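Local coordinates for putative molybdenum cofactor biosynthesis protein D2 (MoaD2) / thiamine S (Mycobacterium smegmatis, PDB 6JC0) that is probably a small sulfur-carrier protein of the MoaD/ThiS type, supplying sulfur in molybdenum cofactor biosynthesis, at residues Arg12-Ala17 with Thr78-Pro83. Residues are numbered along the deposited sequence; the frame is centred on the assembly and turned at random.
Sequences RYFAAA and TVDVLP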
loop_
_atom_site.group_PDB
_atom_site.type_symbol
_atom_site.label_atom_id
_atom_site.label_comp_id
_atom_site.label_asym_id
_atom_site.label_seq_id
_atom_site.Cartn_x
_atom_site.Cartn_y
_atom_site.Cartn_z
ATOM N N ARG B 12 -29.594 16.375 -19.111
ATOM C CA ARG B 12 -28.357 15.729 -19.528
ATOM C C ARG B 12 -28.310 14.307 -18.985
ATOM O O ARG B 12 -28.384 14.097 -17.772
ATOM C CB ARG B 12 -27.131 16.523 -19.053
ATOM C CG ARG B 12 -27.059 17.943 -19.601
ATOM C CD ARG B 12 -25.696 18.585 -19.349
ATOM N NE ARG B 12 -25.411 18.736 -17.923
ATOM C CZ ARG B 12 -24.256 19.175 -17.430
ATOM N NH1 ARG B 12 -23.264 19.508 -18.246
ATOM N NH2 ARG B 12 -24.090 19.274 -16.117
ATOM N N TYR B 13 -28.206 13.337 -19.889
ATOM C CA TYR B 13 -28.110 11.931 -19.509
ATOM C C TYR B 13 -26.653 11.493 -19.421
ATOM O O TYR B 13 -25.828 11.893 -20.242
ATOM C CB TYR B 13 -28.849 11.041 -20.516
ATOM C CG TYR B 13 -30.327 11.322 -20.644
ATOM C CD1 TYR B 13 -31.236 10.767 -19.753
ATOM C CD2 TYR B 13 -30.815 12.135 -21.661
ATOM C CE1 TYR B 13 -32.593 11.018 -19.868
ATOM C CE2 TYR B 13 -32.168 12.394 -21.780
ATOM C CZ TYR B 13 -33.051 11.831 -20.882
ATOM O OH TYR B 13 -34.399 12.085 -20.991
ATOM N N PHE B 14 -26.339 10.652 -18.442
ATOM C CA PHE B 14 -24.975 10.155 -18.299
ATOM C C PHE B 14 -24.905 8.635 -18.262
ATOM O O PHE B 14 -25.820 7.966 -17.767
ATOM C CB PHE B 14 -24.327 10.746 -17.046
ATOM C CG PHE B 14 -24.021 12.200 -17.172
ATOM C CD1 PHE B 14 -24.964 13.150 -16.819
ATOM C CD2 PHE B 14 -22.807 12.620 -17.691
ATOM C CE1 PHE B 14 -24.692 14.493 -16.956
ATOM C CE2 PHE B 14 -22.530 13.963 -17.829
ATOM C CZ PHE B 14 -23.473 14.900 -17.461
ATOM N N ALA B 15 -23.811 8.113 -18.809
ATOM C CA ALA B 15 -23.493 6.686 -18.806
ATOM C C ALA B 15 -24.671 5.820 -19.231
ATOM O O ALA B 15 -25.176 5.956 -20.346
ATOM C CB ALA B 15 -22.997 6.267 -17.434
ATOM N N ALA B 16 -25.110 4.941 -18.333
ATOM C CA ALA B 16 -26.197 4.014 -18.633
ATOM C C ALA B 16 -27.484 4.733 -19.041
ATOM O O ALA B 16 -28.235 4.231 -19.872
ATOM C CB ALA B 16 -26.462 3.107 -17.441
ATOM N N ALA B 17 -27.742 5.899 -18.456
ATOM C CA ALA B 17 -28.935 6.666 -18.805
ATOM C C ALA B 17 -28.863 7.152 -20.250
ATOM O O ALA B 17 -29.819 6.996 -21.019
ATOM C CB ALA B 17 -29.114 7.842 -17.848
ATOM N N THR B 78 -31.137 23.049 -15.706
ATOM C CA THR B 78 -30.501 21.852 -16.231
ATOM C C THR B 78 -30.645 20.723 -15.220
ATOM O O THR B 78 -30.247 20.861 -14.063
ATOM C CB THR B 78 -29.017 22.084 -16.545
ATOM O OG1 THR B 78 -28.899 23.112 -17.534
ATOM C CG2 THR B 78 -28.378 20.809 -17.070
ATOM N N VAL B 79 -31.239 19.616 -15.650
ATOM C CA VAL B 79 -31.366 18.443 -14.796
ATOM C C VAL B 79 -30.429 17.338 -15.285
ATOM O O VAL B 79 -30.541 16.877 -16.426
ATOM C CB VAL B 79 -32.816 17.913 -14.760
ATOM C CG1 VAL B 79 -32.900 16.645 -13.919
ATOM C CG2 VAL B 79 -33.765 18.970 -14.218
ATOM N N ASP B 80 -29.501 16.923 -14.429
ATOM C CA ASP B 80 -28.579 15.838 -14.773
ATOM C C ASP B 80 -29.073 14.492 -14.244
ATOM O O ASP B 80 -29.490 14.384 -13.091
ATOM C CB ASP B 80 -27.174 16.119 -14.224
ATOM C CG ASP B 80 -26.479 17.267 -14.937
ATOM O OD1 ASP B 80 -27.026 17.776 -15.933
ATOM O OD2 ASP B 80 -25.374 17.655 -14.507
ATOM N N VAL B 81 -29.008 13.467 -15.089
ATOM C CA VAL B 81 -29.413 12.119 -14.712
ATOM C C VAL B 81 -28.193 11.232 -14.457
ATOM O O VAL B 81 -27.462 10.879 -15.389
ATOM C CB VAL B 81 -30.291 11.469 -15.805
ATOM C CG1 VAL B 81 -30.722 10.081 -15.372
ATOM C CG2 VAL B 81 -31.501 12.339 -16.099
ATOM N N LEU B 82 -27.991 10.859 -13.193
ATOM C CA LEU B 82 -26.776 10.167 -12.767
ATOM C C LEU B 82 -27.040 8.738 -12.298
ATOM O O LEU B 82 -27.652 8.529 -11.251
ATOM C CB LEU B 82 -26.088 10.947 -11.633
ATOM C CG LEU B 82 -25.139 12.105 -11.961
ATOM C CD1 LEU B 82 -25.854 13.240 -12.662
ATOM C CD2 LEU B 82 -24.455 12.612 -10.694
ATOM N N PRO B 83 -26.565 7.744 -13.064
ATOM C CA PRO B 83 -26.659 6.348 -12.624
ATOM C C PRO B 83 -25.793 6.107 -11.395
ATOM O O PRO B 83 -24.959 6.960 -11.074
ATOM C CB PRO B 83 -26.134 5.556 -13.832
ATOM C CG PRO B 83 -26.267 6.491 -14.992
ATOM C CD PRO B 83 -25.996 7.854 -14.415
#
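Arg-12 holds the carboxylate of Asp-80 side-on, one nitrogen to each oxygen. NE of Arg-12 donates to OD1 of Asp-80 at 2.7 Å, close to the guanidinium plane. NH2 of Arg-12 reaches the syn lone pair of OD2 of Asp-80 at 2.6 Å, a more bent bond that completes the salt bridge. The two planes are turned 41° apart, so the pairing is twisted. The arginine chain bends at chi3 (-63°), which swings the guanidinium over to the neighbouring strand. Its NH2 has a second anionic partner, Glu-63, and OD2 of Asp-80 is also hydrogen-bonded by a polar side chain of another protein chain. CZ of Phe-14 sits over the centre of one guanidinium face.

Backbone hydrogen bonds join the two parallel strands beside this pair. Arg-12 N donates to Val-79 O at 2.9 Å, and Val-81 N to Arg-12 O at 2.8 Å. A weak bond from Phe-14 N to Val-81 O follows where the first strand ends.

On the face bearing Tyr-13 and Val-81, the two side chains lie alongside each other. Val-81 sends CG2 to the tyrosine ring and CG1 to CB of Ala-17, 3.7 Å away. Tyr-13 OH is hydrogen-bonded to OE2 of Glu-26, beyond the two segments. CG of Pro-83 packs against the turn into helix 16-21, 3.2 Å from Phe-14 O, which also accepts the backbone N-H of Ala-17.

The contact joins the parallel first and last strands, 6-13 and 77-82, at the middle of the mixed sheet, as in the ubiquitin-like beta-grasp fold of MoaD and ThiS.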